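Local coordinates for peptidase S15/CocE/NonD (Thaumarchaeota archaeon SCGC AB-539-E09, PDB 4PF1), which is an aminopeptidase of the alpha/beta-hydrolase fold, probably a serine peptidase that removes residues from the N-terminal ends of peptides, at residues K506-W511 / M573-S578; V458-H463 / G522-M527; Y210-E215 / R248-I253; R107-S112 / R218-K223. All coordinates share one frame; numbering follows the deposited sequence.

Interaction 1. Residues K506-W511 / M573-S578; sequences KIIDVW and MVQVQS
Lys506 and Gln575 face each other across two antiparallel strands, 502-510 and 571-577, the central pair of a four-stranded sheet in the C-terminal non-catalytic domain. Their backbones form a hydrogen-bonded pair, with Lys506 N 2.9 Å from Gln575 O, and their side chains cross at a slant on the same sheet face. With CG anti to its own carbonyl carbon (chi1 -49°) and the chain extended from there, Lys506 carries its ammonium over to the amides of the neighbouring strand. NZ gives a bond of 2.8 Å to Gln577 OE1, arriving well above the plane of that carbonyl, and a longer one of 3.3 Å to Gln575 OE1, tilted moderately from the amide plane. Gln461 and Thr464 belong to this buried polar group, Gln461 OE1 as a further acceptor for NZ and Thr464 as a partner of Gln575 OE1; the other end of the Gln577 amide is bonded to Ser579 O. Three side-chain amide oxygens thus accept from the ammonium and probably offset the cost of burying it. Beside it the face turns apolar. Ile508 and Met573 run alongside one another from neighbouring strands, CB to CB at 3.7 Å, while Ile508 CD1 reaches the flat amide of Gln575, 3.7 Å from its CD. Val510 crosses Met573 at a slant and brings CG2 to 3.6 Å from Met573 CB. Gln575 NE2 bonds to Gln461 O and also, weakly, to Met573 SD at 3.3 Å, where the thioether bends at chi3.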
loop_
_atom_site.group_PDB
_atom_site.type_symbol
_atom_site.label_atom_id
_atom_site.label_comp_id
_atom_site.label_asym_id
_atom_site.label_seq_id
_atom_site.Cartn_x
_atom_site.Cartn_y
_atom_site.Cartn_z
ATOM N N LYS A 506 17.207 -7.871 26.750
ATOM C CA LYS A 506 15.997 -8.114 25.957
ATOM C C LYS A 506 15.538 -9.560 26.053
ATOM O O LYS A 506 16.359 -10.471 25.911
ATOM C CB LYS A 506 16.225 -7.791 24.473
ATOM C CG LYS A 506 16.870 -6.461 24.156
ATOM C CD LYS A 506 17.009 -6.352 22.650
ATOM C CE LYS A 506 18.043 -5.360 22.232
ATOM N NZ LYS A 506 18.488 -5.599 20.831
ATOM N N ILE A 507 14.222 -9.777 26.234
ATOM C CA ILE A 507 13.611 -11.110 26.175
ATOM C C ILE A 507 12.886 -11.179 24.841
ATOM O O ILE A 507 12.127 -10.266 24.506
ATOM C CB ILE A 507 12.682 -11.433 27.386
ATOM C CG1 ILE A 507 13.509 -11.633 28.670
ATOM C CG2 ILE A 507 11.790 -12.673 27.099
ATOM C CD1 ILE A 507 12.713 -11.595 29.902
ATOM N N ILE A 508 13.149 -12.224 24.064
ATOM C CA ILE A 508 12.601 -12.345 22.721
ATOM C C ILE A 508 11.931 -13.707 22.504
ATOM O O ILE A 508 12.420 -14.734 22.986
ATOM C CB ILE A 508 13.760 -12.105 21.697
ATOM C CG1 ILE A 508 14.143 -10.609 21.608
ATOM C CG2 ILE A 508 13.470 -12.688 20.312
ATOM C CD1 ILE A 508 15.645 -10.358 21.587
ATOM N N ASP A 509 10.821 -13.700 21.747
ATOM C CA ASP A 509 10.169 -14.909 21.288
ATOM C C ASP A 509 10.585 -15.104 19.836
ATOM O O ASP A 509 10.195 -14.311 18.978
ATOM C CB ASP A 509 8.632 -14.820 21.437
ATOM C CG ASP A 509 7.875 -16.060 20.955
ATOM O OD1 ASP A 509 8.299 -16.664 19.948
ATOM O OD2 ASP A 509 6.838 -16.389 21.554
ATOM N N VAL A 510 11.422 -16.113 19.568
ATOM C CA VAL A 510 11.866 -16.426 18.208
ATOM C C VAL A 510 10.809 -17.308 17.554
ATOM O O VAL A 510 10.589 -18.436 17.993
ATOM C CB VAL A 510 13.273 -17.090 18.155
ATOM C CG1 VAL A 510 13.762 -17.228 16.716
ATOM C CG2 VAL A 510 14.280 -16.318 18.989
ATOM N N TRP A 511 10.150 -16.789 16.515
ATOM C CA TRP A 511 9.117 -17.516 15.784
ATOM C C TRP A 511 9.756 -18.702 15.027
ATOM O O TRP A 511 10.963 -18.663 14.766
ATOM C CB TRP A 511 8.371 -16.559 14.837
ATOM C CG TRP A 511 7.398 -15.650 15.546
ATOM C CD1 TRP A 511 7.666 -14.817 16.596
ATOM C CD2 TRP A 511 6.004 -15.487 15.250
ATOM N NE1 TRP A 511 6.528 -14.146 16.970
ATOM C CE2 TRP A 511 5.491 -14.539 16.164
ATOM C CE3 TRP A 511 5.135 -16.047 14.294
ATOM C CZ2 TRP A 511 4.147 -14.133 16.150
ATOM C CZ3 TRP A 511 3.806 -15.645 14.282
ATOM C CH2 TRP A 511 3.325 -14.697 15.197
ATOM N N MET A 573 14.680 -16.237 23.568
ATOM C CA MET A 573 15.961 -15.588 23.310
ATOM C C MET A 573 16.256 -14.472 24.304
ATOM O O MET A 573 15.350 -13.764 24.748
ATOM C CB MET A 573 16.002 -15.039 21.873
ATOM C CG MET A 573 17.281 -14.298 21.521
ATOM S SD MET A 573 17.302 -13.746 19.809
ATOM C CE MET A 573 17.845 -15.248 18.996
ATOM N N VAL A 574 17.541 -14.315 24.629
ATOM C CA VAL A 574 18.053 -13.241 25.463
ATOM C C VAL A 574 19.153 -12.507 24.674
ATOM O O VAL A 574 20.086 -13.143 24.173
ATOM C CB VAL A 574 18.548 -13.743 26.851
ATOM C CG1 VAL A 574 19.322 -12.653 27.597
ATOM C CG2 VAL A 574 17.382 -14.242 27.695
ATOM N N GLN A 575 19.007 -11.182 24.524
ATOM C CA GLN A 575 20.002 -10.336 23.866
ATOM C C GLN A 575 20.519 -9.297 24.857
ATOM O O GLN A 575 19.725 -8.709 25.593
ATOM C CB GLN A 575 19.426 -9.664 22.606
ATOM C CG GLN A 575 19.415 -10.581 21.379
ATOM C CD GLN A 575 18.964 -9.896 20.104
ATOM O OE1 GLN A 575 19.106 -8.682 19.922
ATOM N NE2 GLN A 575 18.454 -10.677 19.164
ATOM N N VAL A 576 21.854 -9.129 24.934
ATOM C CA VAL A 576 22.491 -8.150 25.828
ATOM C C VAL A 576 23.400 -7.208 25.002
ATOM O O VAL A 576 24.213 -7.667 24.198
ATOM C CB VAL A 576 23.246 -8.817 27.018
ATOM C CG1 VAL A 576 24.198 -7.834 27.711
ATOM C CG2 VAL A 576 22.262 -9.400 28.028
ATOM N N GLN A 577 23.233 -5.889 25.201
ATOM C CA GLN A 577 24.015 -4.855 24.523
ATOM C C GLN A 577 24.299 -3.687 25.489
ATOM O O GLN A 577 23.796 -3.701 26.616
ATOM C CB GLN A 577 23.312 -4.381 23.236
ATOM C CG GLN A 577 21.878 -3.906 23.429
ATOM C CD GLN A 577 21.178 -3.698 22.114
ATOM O OE1 GLN A 577 21.016 -4.624 21.319
ATOM N NE2 GLN A 577 20.723 -2.479 21.864
ATOM N N SER A 578 25.125 -2.703 25.068
ATOM C CA SER A 578 25.536 -1.601 25.947
ATOM C C SER A 578 25.084 -0.198 25.473
ATOM O O SER A 578 25.511 0.811 26.048
ATOM C CB SER A 578 27.046 -1.619 26.142
ATOM O OG SER A 578 27.441 -2.675 27.000
#

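Interaction 2. Residues V458-H463 / G522-M527; sequences VDDQRH and GGYQQM
Arg462 lays one face of its guanidinium over the backbone of Gly523 and Tyr524, with Gly523 C 3.3 Å from NH1. In the C-terminal non-catalytic domain this joins the loop entering helix 462-465 to the start of strand 525-534, where Asp460 and Gln526 make a single backbone bridge. The guanidinium is fixed at its rim as well. NH1 donates to a lone pair of Gly522 O at 3.0 Å, and water 1 links NH2 to the same carbonyl. On the NE side, NE and NH2 both grip Asp460 OD2 in a side-on salt bridge; NE uses the syn lone pair at 2.8 Å, whereas NH2 comes from above the carboxylate plane. The other carboxylate oxygen, Asp460 OD1, takes the backbone N of Gln525 at 2.9 Å on its anti side, so one aspartate orients the arginine and holds the strand. Placing CG anti to the backbone N (chi1 177°) brings the carboxylate to both partners. Asp460 and Tyr524 pass with their ends pointing opposite ways, Asp460 CB meeting the ring edge 3.7 Å from CD1. Beyond the aspartate, the phenol OH of Tyr524 points at Val458 O, although the modelled separation is doubtfully short for a hydrogen bond. Pro442 of a second subunit packs on Arg462, placing this end of the contact at a subunit interface. Gln461, at the N-cap position, sends its backbone N to Gln525 O at 2.8 Å; its side chain, the amide held by Lys506, bends at chi2 and crosses Met527, with Gln461 CD 3.7 Å from Met527 SD.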
loop_
_atom_site.group_PDB
_atom_site.type_symbol
_atom_site.label_atom_id
_atom_site.label_comp_id
_atom_site.label_asym_id
_atom_site.label_seq_id
_atom_site.Cartn_x
_atom_site.Cartn_y
_atom_site.Cartn_z
ATOM N N VAL A 458 7.738 -4.378 19.655
ATOM C CA VAL A 458 7.568 -5.723 19.086
ATOM C C VAL A 458 8.453 -5.878 17.818
ATOM O O VAL A 458 8.288 -6.836 17.063
ATOM C CB VAL A 458 6.082 -6.137 18.834
ATOM C CG1 VAL A 458 5.295 -6.178 20.138
ATOM C CG2 VAL A 458 5.397 -5.237 17.807
ATOM N N ASP A 459 9.433 -4.959 17.633
ATOM C CA ASP A 459 10.373 -4.973 16.502
ATOM C C ASP A 459 11.155 -6.281 16.409
ATOM O O ASP A 459 11.483 -6.885 17.433
ATOM C CB ASP A 459 11.386 -3.820 16.633
ATOM C CG ASP A 459 11.048 -2.533 15.906
ATOM O OD1 ASP A 459 9.927 -2.433 15.356
ATOM O OD2 ASP A 459 11.902 -1.625 15.888
ATOM N N ASP A 460 11.497 -6.684 15.174
ATOM C CA ASP A 460 12.351 -7.834 14.914
ATOM C C ASP A 460 13.764 -7.474 15.376
ATOM O O ASP A 460 14.278 -6.414 15.020
ATOM C CB ASP A 460 12.306 -8.209 13.414
ATOM C CG ASP A 460 13.216 -9.348 12.991
ATOM O OD1 ASP A 460 13.473 -10.251 13.823
ATOM O OD2 ASP A 460 13.625 -9.369 11.814
ATOM N N GLN A 461 14.335 -8.294 16.256
ATOM C CA GLN A 461 15.652 -8.030 16.823
ATOM C C GLN A 461 16.763 -8.796 16.071
ATOM O O GLN A 461 17.885 -8.891 16.573
ATOM C CB GLN A 461 15.666 -8.346 18.336
ATOM C CG GLN A 461 14.750 -7.424 19.177
ATOM C CD GLN A 461 15.050 -5.951 18.993
ATOM O OE1 GLN A 461 16.098 -5.448 19.407
ATOM N NE2 GLN A 461 14.130 -5.223 18.362
ATOM N N ARG A 462 16.477 -9.256 14.839
ATOM C CA ARG A 462 17.472 -9.937 14.005
ATOM C C ARG A 462 18.613 -8.983 13.584
ATOM O O ARG A 462 19.743 -9.444 13.399
ATOM C CB ARG A 462 16.819 -10.563 12.762
ATOM C CG ARG A 462 16.338 -11.999 12.983
ATOM C CD ARG A 462 15.739 -12.621 11.732
ATOM N NE ARG A 462 14.483 -11.976 11.346
ATOM C CZ ARG A 462 13.541 -12.547 10.599
ATOM N NH1 ARG A 462 13.698 -13.786 10.153
ATOM N NH2 ARG A 462 12.430 -11.885 10.305
ATOM N N HIS A 463 18.322 -7.654 13.463
ATOM C CA HIS A 463 19.303 -6.640 13.049
ATOM C C HIS A 463 20.429 -6.459 14.088
ATOM O O HIS A 463 21.561 -6.163 13.708
ATOM C CB HIS A 463 18.624 -5.293 12.709
ATOM C CG HIS A 463 18.149 -4.488 13.884
ATOM N ND1 HIS A 463 18.878 -3.404 14.357
ATOM C CD2 HIS A 463 16.995 -4.577 14.587
ATOM C CE1 HIS A 463 18.160 -2.892 15.345
ATOM N NE2 HIS A 463 17.024 -3.567 15.528
ATOM N N GLY A 522 8.655 -16.025 9.421
ATOM C CA GLY A 522 9.609 -17.094 9.699
ATOM C C GLY A 522 10.941 -16.556 10.184
ATOM O O GLY A 522 11.544 -15.704 9.524
ATOM N N GLY A 523 11.367 -17.017 11.364
ATOM C CA GLY A 523 12.622 -16.604 11.989
ATOM C C GLY A 523 12.543 -15.328 12.804
ATOM O O GLY A 523 13.509 -14.966 13.482
ATOM N N TYR A 524 11.385 -14.642 12.747
ATOM C CA TYR A 524 11.087 -13.374 13.413
ATOM C C TYR A 524 11.481 -13.402 14.903
ATOM O O TYR A 524 11.017 -14.253 15.667
ATOM C CB TYR A 524 9.587 -13.048 13.205
ATOM C CG TYR A 524 8.968 -11.916 14.003
ATOM C CD1 TYR A 524 9.631 -10.698 14.157
ATOM C CD2 TYR A 524 7.649 -11.994 14.443
ATOM C CE1 TYR A 524 9.033 -9.628 14.828
ATOM C CE2 TYR A 524 7.035 -10.925 15.093
ATOM C CZ TYR A 524 7.732 -9.746 15.291
ATOM O OH TYR A 524 7.119 -8.706 15.949
ATOM N N GLN A 525 12.411 -12.509 15.272
ATOM C CA GLN A 525 12.910 -12.357 16.635
ATOM C C GLN A 525 12.107 -11.255 17.330
ATOM O O GLN A 525 12.587 -10.130 17.509
ATOM C CB GLN A 525 14.419 -12.051 16.637
ATOM C CG GLN A 525 15.283 -13.270 16.315
ATOM C CD GLN A 525 16.765 -12.983 16.397
ATOM O OE1 GLN A 525 17.206 -12.009 17.008
ATOM N NE2 GLN A 525 17.574 -13.864 15.826
ATOM N N GLN A 526 10.853 -11.581 17.664
ATOM C CA GLN A 526 9.899 -10.662 18.273
ATOM C C GLN A 526 10.311 -10.274 19.685
ATOM O O GLN A 526 10.282 -11.119 20.584
ATOM C CB GLN A 526 8.502 -11.303 18.298
ATOM C CG GLN A 526 7.403 -10.386 18.842
ATOM C CD GLN A 526 6.438 -11.128 19.728
ATOM O OE1 GLN A 526 5.907 -12.193 19.371
ATOM N NE2 GLN A 526 6.184 -10.577 20.904
ATOM N N MET A 527 10.631 -8.981 19.898
ATOM C CA MET A 527 10.941 -8.486 21.235
ATOM C C MET A 527 9.676 -8.586 22.090
ATOM O O MET A 527 8.576 -8.330 21.587
ATOM C CB MET A 527 11.483 -7.054 21.191
ATOM C CG MET A 527 12.238 -6.673 22.456
ATOM S SD MET A 527 13.399 -5.316 22.210
ATOM C CE MET A 527 12.247 -3.923 22.107
HETATM O O HOH W 1 10.671 -13.286 8.752
#

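Interaction 3. Residues Y210-E215 / R248-I253; sequences YAYNQE and RGMESI
The Tyr212 ring meets the loop 248-253 with its edge: Arg248 O and Met250 CG both lie near the ring plane, the carbonyl oxygen 3.4 Å from CE2 and the methionine carbon 3.7 Å from CD2. A chi1 of -169° swings the ring off helix 204-215 toward the loop. Its hydroxyl is joined to the same carbonyl through water 2, which lies 2.7 Å from Tyr212 OH and donates to Arg248 O. The sulfur of Met250 also sits at the edge, 5.4 Å from the ring centroid, making a Met-aromatic contact. Bent at chi3, the methionine turns its methyl back toward the helix, where CE lies 4.0 Å from Ala211 CB. Ile253 crosses the tyrosine at a slant and brings CD1 to 3.9 Å from CD2. Its other branch, CG2, packs 3.4 Å from Glu215 OE1, an oxygen whose hydrogen bond is to the backbone N of Phe255. An alanine at Tyr212 would remove the ring and hydroxyl, and is likely to open a gap beside Met250 and Ile253 and leave water 2 without one of its anchors. Phe23 of a third subunit meets the Tyr212 ring at about a right angle and also packs on Ile253, making this buried patch part of a subunit interface. The loop starts in a Schellman motif, with Gly249 at positive phi, and continues through a type I turn from Met250 to Ile253, the N-cap residue of helix 254-261: a tight helix-to-helix connection packed against the C-terminal end of helix 204-215.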
loop_
_atom_site.group_PDB
_atom_site.type_symbol
_atom_site.label_atom_id
_atom_site.label_comp_id
_atom_site.label_asym_id
_atom_site.label_seq_id
_atom_site.Cartn_x
_atom_site.Cartn_y
_atom_site.Cartn_z
ATOM N N TYR A 210 9.775 17.154 23.512
ATOM C CA TYR A 210 8.535 17.275 24.283
ATOM C C TYR A 210 8.589 18.465 25.253
ATOM O O TYR A 210 7.630 19.233 25.312
ATOM C CB TYR A 210 8.232 15.971 25.036
ATOM C CG TYR A 210 6.970 16.022 25.867
ATOM C CD1 TYR A 210 7.016 16.346 27.221
ATOM C CD2 TYR A 210 5.732 15.706 25.313
ATOM C CE1 TYR A 210 5.859 16.390 27.993
ATOM C CE2 TYR A 210 4.568 15.738 26.080
ATOM C CZ TYR A 210 4.637 16.078 27.421
ATOM O OH TYR A 210 3.501 16.105 28.185
ATOM N N ALA A 211 9.697 18.618 26.015
ATOM C CA ALA A 211 9.856 19.751 26.934
ATOM C C ALA A 211 9.857 21.070 26.153
ATOM O O ALA A 211 9.233 22.030 26.585
ATOM C CB ALA A 211 11.140 19.608 27.742
ATOM N N TYR A 212 10.485 21.081 24.960
ATOM C CA TYR A 212 10.539 22.249 24.079
ATOM C C TYR A 212 9.139 22.640 23.607
ATOM O O TYR A 212 8.741 23.778 23.789
ATOM C CB TYR A 212 11.444 21.954 22.868
ATOM C CG TYR A 212 11.784 23.165 22.024
ATOM C CD1 TYR A 212 10.958 23.565 20.978
ATOM C CD2 TYR A 212 12.975 23.860 22.218
ATOM C CE1 TYR A 212 11.285 24.655 20.172
ATOM C CE2 TYR A 212 13.319 24.946 21.413
ATOM C CZ TYR A 212 12.470 25.342 20.392
ATOM O OH TYR A 212 12.802 26.415 19.601
ATOM N N ASN A 213 8.396 21.687 23.005
ATOM C CA ASN A 213 7.057 21.912 22.454
ATOM C C ASN A 213 6.045 22.337 23.520
ATOM O O ASN A 213 5.340 23.324 23.326
ATOM C CB ASN A 213 6.558 20.649 21.718
ATOM C CG ASN A 213 7.316 20.343 20.450
ATOM O OD1 ASN A 213 7.909 21.222 19.825
ATOM N ND2 ASN A 213 7.321 19.082 20.041
ATOM N N GLN A 214 5.991 21.621 24.646
ATOM C CA GLN A 214 5.042 21.904 25.725
ATOM C C GLN A 214 5.441 23.107 26.602
ATOM O O GLN A 214 4.584 23.624 27.329
ATOM C CB GLN A 214 4.871 20.661 26.631
ATOM C CG GLN A 214 4.250 19.438 25.939
ATOM C CD GLN A 214 2.800 19.639 25.576
ATOM O OE1 GLN A 214 2.437 19.690 24.403
ATOM N NE2 GLN A 214 1.937 19.742 26.575
ATOM N N GLU A 215 6.729 23.531 26.591
ATOM C CA GLU A 215 7.146 24.597 27.516
ATOM C C GLU A 215 7.786 25.845 26.880
ATOM O O GLU A 215 8.051 26.802 27.616
ATOM C CB GLU A 215 8.080 24.047 28.590
ATOM C CG GLU A 215 7.443 22.950 29.420
ATOM C CD GLU A 215 8.163 22.634 30.708
ATOM O OE1 GLU A 215 9.373 22.938 30.810
ATOM O OE2 GLU A 215 7.501 22.123 31.637
ATOM N N ARG A 248 19.218 24.186 20.729
ATOM C CA ARG A 248 17.844 24.661 20.550
ATOM C C ARG A 248 17.516 25.818 21.510
ATOM O O ARG A 248 16.397 26.337 21.483
ATOM C CB ARG A 248 16.844 23.498 20.737
ATOM C CG ARG A 248 16.407 22.844 19.425
ATOM C CD ARG A 248 17.522 22.041 18.789
ATOM N NE ARG A 248 17.050 21.264 17.648
ATOM C CZ ARG A 248 17.850 20.606 16.817
ATOM N NH1 ARG A 248 19.166 20.648 16.979
ATOM N NH2 ARG A 248 17.340 19.914 15.808
ATOM N N GLY A 249 18.512 26.234 22.306
ATOM C CA GLY A 249 18.388 27.317 23.278
ATOM C C GLY A 249 17.375 27.020 24.365
ATOM O O GLY A 249 16.462 27.816 24.595
ATOM N N MET A 250 17.518 25.852 25.025
ATOM C CA MET A 250 16.577 25.367 26.040
ATOM C C MET A 250 16.999 25.715 27.473
ATOM O O MET A 250 16.412 25.186 28.424
ATOM C CB MET A 250 16.401 23.842 25.910
ATOM C CG MET A 250 15.691 23.426 24.644
ATOM S SD MET A 250 15.428 21.645 24.529
ATOM C CE MET A 250 14.202 21.408 25.823
ATOM N N GLU A 251 17.974 26.630 27.635
ATOM C CA GLU A 251 18.481 27.049 28.947
ATOM C C GLU A 251 17.387 27.667 29.843
ATOM O O GLU A 251 17.468 27.533 31.063
ATOM C CB GLU A 251 19.651 28.040 28.794
ATOM C CG GLU A 251 20.941 27.395 28.306
ATOM C CD GLU A 251 21.114 27.284 26.799
ATOM O OE1 GLU A 251 20.133 27.522 26.059
ATOM O OE2 GLU A 251 22.241 26.962 26.358
ATOM N N SER A 252 16.360 28.309 29.237
ATOM C CA SER A 252 15.262 28.969 29.958
ATOM C C SER A 252 14.016 28.061 30.144
ATOM O O SER A 252 13.082 28.451 30.857
ATOM C CB SER A 252 14.860 30.258 29.244
ATOM O OG SER A 252 14.383 29.992 27.934
ATOM N N ILE A 253 13.995 26.871 29.509
ATOM C CA ILE A 253 12.873 25.927 29.638
ATOM C C ILE A 253 13.028 25.173 30.978
ATOM O O ILE A 253 14.037 24.503 31.202
ATOM C CB ILE A 253 12.764 24.993 28.394
ATOM C CG1 ILE A 253 12.217 25.784 27.177
ATOM C CG2 ILE A 253 11.886 23.759 28.685
ATOM C CD1 ILE A 253 12.662 25.285 25.839
HETATM O O HOH W 2 15.434 26.901 19.051
#

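Interaction 4. Residues R107-S112 / R218-K223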
loop_
_atom_site.group_PDB
_atom_site.type_symbol
_atom_site.label_atom_id
_atom_site.label_comp_id
_atom_site.label_asym_id
_atom_site.label_seq_id
_atom_site.Cartn_x
_atom_site.Cartn_y
_atom_site.Cartn_z
ATOM N N ARG A 107 -3.743 23.899 34.457
ATOM C CA ARG A 107 -3.162 25.203 34.781
ATOM C C ARG A 107 -1.908 25.486 33.940
ATOM O O ARG A 107 -1.042 24.615 33.797
ATOM C CB ARG A 107 -2.827 25.265 36.284
ATOM C CG ARG A 107 -2.431 26.644 36.799
ATOM C CD ARG A 107 -2.077 26.596 38.274
ATOM N NE ARG A 107 -3.268 26.460 39.121
ATOM C CZ ARG A 107 -3.807 27.456 39.816
ATOM N NH1 ARG A 107 -4.889 27.248 40.556
ATOM N NH2 ARG A 107 -3.258 28.663 39.792
ATOM N N GLY A 108 -1.865 26.678 33.353
ATOM C CA GLY A 108 -0.736 27.154 32.564
ATOM C C GLY A 108 -0.646 26.687 31.124
ATOM O O GLY A 108 0.317 27.038 30.434
ATOM N N LYS A 109 -1.629 25.893 30.644
ATOM C CA LYS A 109 -1.594 25.385 29.272
ATOM C C LYS A 109 -2.757 25.873 28.423
ATOM O O LYS A 109 -3.901 25.915 28.885
ATOM C CB LYS A 109 -1.539 23.841 29.237
ATOM C CG LYS A 109 -0.163 23.231 29.593
ATOM C CD LYS A 109 1.030 23.822 28.796
ATOM C CE LYS A 109 1.013 23.468 27.321
ATOM N NZ LYS A 109 1.903 24.354 26.537
ATOM N N TYR A 110 -2.442 26.216 27.153
ATOM C CA TYR A 110 -3.354 26.638 26.088
ATOM C C TYR A 110 -4.357 27.728 26.525
ATOM O O TYR A 110 -3.975 28.891 26.639
ATOM C CB TYR A 110 -4.082 25.422 25.486
ATOM C CG TYR A 110 -3.187 24.554 24.626
ATOM C CD1 TYR A 110 -3.009 24.825 23.274
ATOM C CD2 TYR A 110 -2.503 23.468 25.170
ATOM C CE1 TYR A 110 -2.179 24.037 22.478
ATOM C CE2 TYR A 110 -1.683 22.662 24.381
ATOM C CZ TYR A 110 -1.528 22.948 23.033
ATOM O OH TYR A 110 -0.726 22.160 22.248
ATOM N N GLY A 111 -5.620 27.342 26.729
ATOM C CA GLY A 111 -6.693 28.265 27.086
ATOM C C GLY A 111 -6.739 28.683 28.540
ATOM O O GLY A 111 -7.441 29.640 28.881
ATOM N N SER A 112 -6.022 27.954 29.417
ATOM C CA SER A 112 -6.027 28.222 30.856
ATOM C C SER A 112 -4.995 29.262 31.266
ATOM O O SER A 112 -3.955 29.411 30.618
ATOM C CB SER A 112 -5.786 26.938 31.642
ATOM O OG SER A 112 -6.900 26.070 31.566
ATOM N N ARG A 218 2.922 28.903 25.982
ATOM C CA ARG A 218 1.700 28.431 26.631
ATOM C C ARG A 218 0.818 27.626 25.657
ATOM O O ARG A 218 0.267 26.597 26.043
ATOM C CB ARG A 218 0.909 29.638 27.178
ATOM C CG ARG A 218 -0.363 29.273 27.961
ATOM C CD ARG A 218 -1.200 30.501 28.300
ATOM N NE ARG A 218 -0.451 31.464 29.112
ATOM C CZ ARG A 218 -0.428 31.466 30.441
ATOM N NH1 ARG A 218 -1.125 30.566 31.125
ATOM N NH2 ARG A 218 0.291 32.366 31.095
ATOM N N LYS A 219 0.687 28.105 24.403
ATOM C CA LYS A 219 -0.212 27.525 23.399
ATOM C C LYS A 219 0.515 26.692 22.325
ATOM O O LYS A 219 -0.045 26.500 21.243
ATOM C CB LYS A 219 -1.017 28.649 22.704
ATOM C CG LYS A 219 -1.860 29.519 23.624
ATOM C CD LYS A 219 -2.730 30.462 22.808
ATOM C CE LYS A 219 -3.164 31.674 23.589
ATOM N NZ LYS A 219 -4.311 31.379 24.483
ATOM N N ASN A 220 1.739 26.176 22.624
ATOM C CA ASN A 220 2.559 25.384 21.686
ATOM C C ASN A 220 2.696 26.096 20.311
ATOM O O ASN A 220 2.426 25.501 19.263
ATOM C CB ASN A 220 1.997 23.955 21.518
ATOM C CG ASN A 220 2.252 23.039 22.694
ATOM O OD1 ASN A 220 2.025 23.389 23.856
ATOM N ND2 ASN A 220 2.674 21.818 22.408
ATOM N N GLU A 221 3.095 27.376 20.335
ATOM C CA GLU A 221 3.258 28.192 19.129
ATOM C C GLU A 221 4.680 28.094 18.576
ATOM O O GLU A 221 4.902 28.420 17.409
ATOM C CB GLU A 221 2.903 29.653 19.416
ATOM C CG GLU A 221 1.420 29.884 19.642
ATOM C CD GLU A 221 1.057 31.296 20.056
ATOM O OE1 GLU A 221 1.761 31.866 20.922
ATOM O OE2 GLU A 221 0.042 31.819 19.542
ATOM N N ILE A 222 5.645 27.679 19.422
ATOM C CA ILE A 222 7.047 27.491 19.034
ATOM C C ILE A 222 7.354 26.001 19.137
ATOM O O ILE A 222 7.256 25.427 20.228
ATOM C CB ILE A 222 8.012 28.369 19.886
ATOM C CG1 ILE A 222 7.744 29.879 19.639
ATOM C CG2 ILE A 222 9.483 28.001 19.601
ATOM C CD1 ILE A 222 8.509 30.860 20.559
ATOM N N LYS A 223 7.665 25.359 17.994
ATOM C CA LYS A 223 7.884 23.918 17.966
ATOM C C LYS A 223 9.296 23.532 17.520
ATOM O O LYS A 223 9.936 24.250 16.745
ATOM C CB LYS A 223 6.826 23.223 17.100
ATOM C CG LYS A 223 5.472 23.134 17.798
ATOM C CD LYS A 223 4.438 22.393 16.976
ATOM C CE LYS A 223 3.054 22.578 17.550
ATOM N NZ LYS A 223 2.043 21.751 16.840
HETATM O O HOH W 3 -4.692 31.579 27.200
#
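Lys109 NZ bonds to two oxygens of the 218-223 loop, Asn220 OD1 at 2.9 Å and Arg218 O at 2.8 Å. Lys109 opens a type II' beta turn running to Ser112, which this contact docks against the loop after helix 204-215 in the alpha/beta-hydrolase domain. The bond to Asn220 runs almost straight on from its C=O, whereas Arg218 O is approached from above its plane; Tyr110 N, at 3.0 Å, reaches that oxygen from the opposite face. Bends at chi2 (-51°) and chi3 fold the lysine chain back to the loop. A methionine in place of Lys109 would probably leave Asn220 OD1 without its charged donor and Arg218 O with one bond fewer. The planes of the Tyr110 ring and the Asn220 amide differ by 20°, and Tyr110 OH lies 3.1 Å from Asn220 CG without hydrogen-bonding to the amide. In the next shell, Gln214 at the end of the helix accepts from Lys109 NZ and from Asn220 ND2, while His70 stacks on Tyr110. Arg218 NH1 binds Gly114 O and, weakly, Ser112 O. Toward solvent, at Lys219, water 3 donates to Tyr110 O and accepts from Lys219 NZ, 2.8 Å from each.

In the fold
From the N terminus, 107-112 comes first, after strand 100-105 of the large mixed sheet, and interaction 4 closes a loop of 105 residues on reaching 218-223. Interaction 3 starts within that loop, at 210-215, and closes 32 residues at 248-253, beyond its end, so the two cross; they touch through Gln214, and both border the third subunit. This pair belongs to the alpha/beta-hydrolase domain. Interactions 2 and 1 follow in the C-terminal domain, closing loops of 58 and 61 residues, and also cross: 458-463, 506-511, 522-527 and 573-578 alternate, joining neighbouring strands of one four-stranded sheet and the short helix 462-465. The centres of interactions 1 and 4 lie about 42 Å apart.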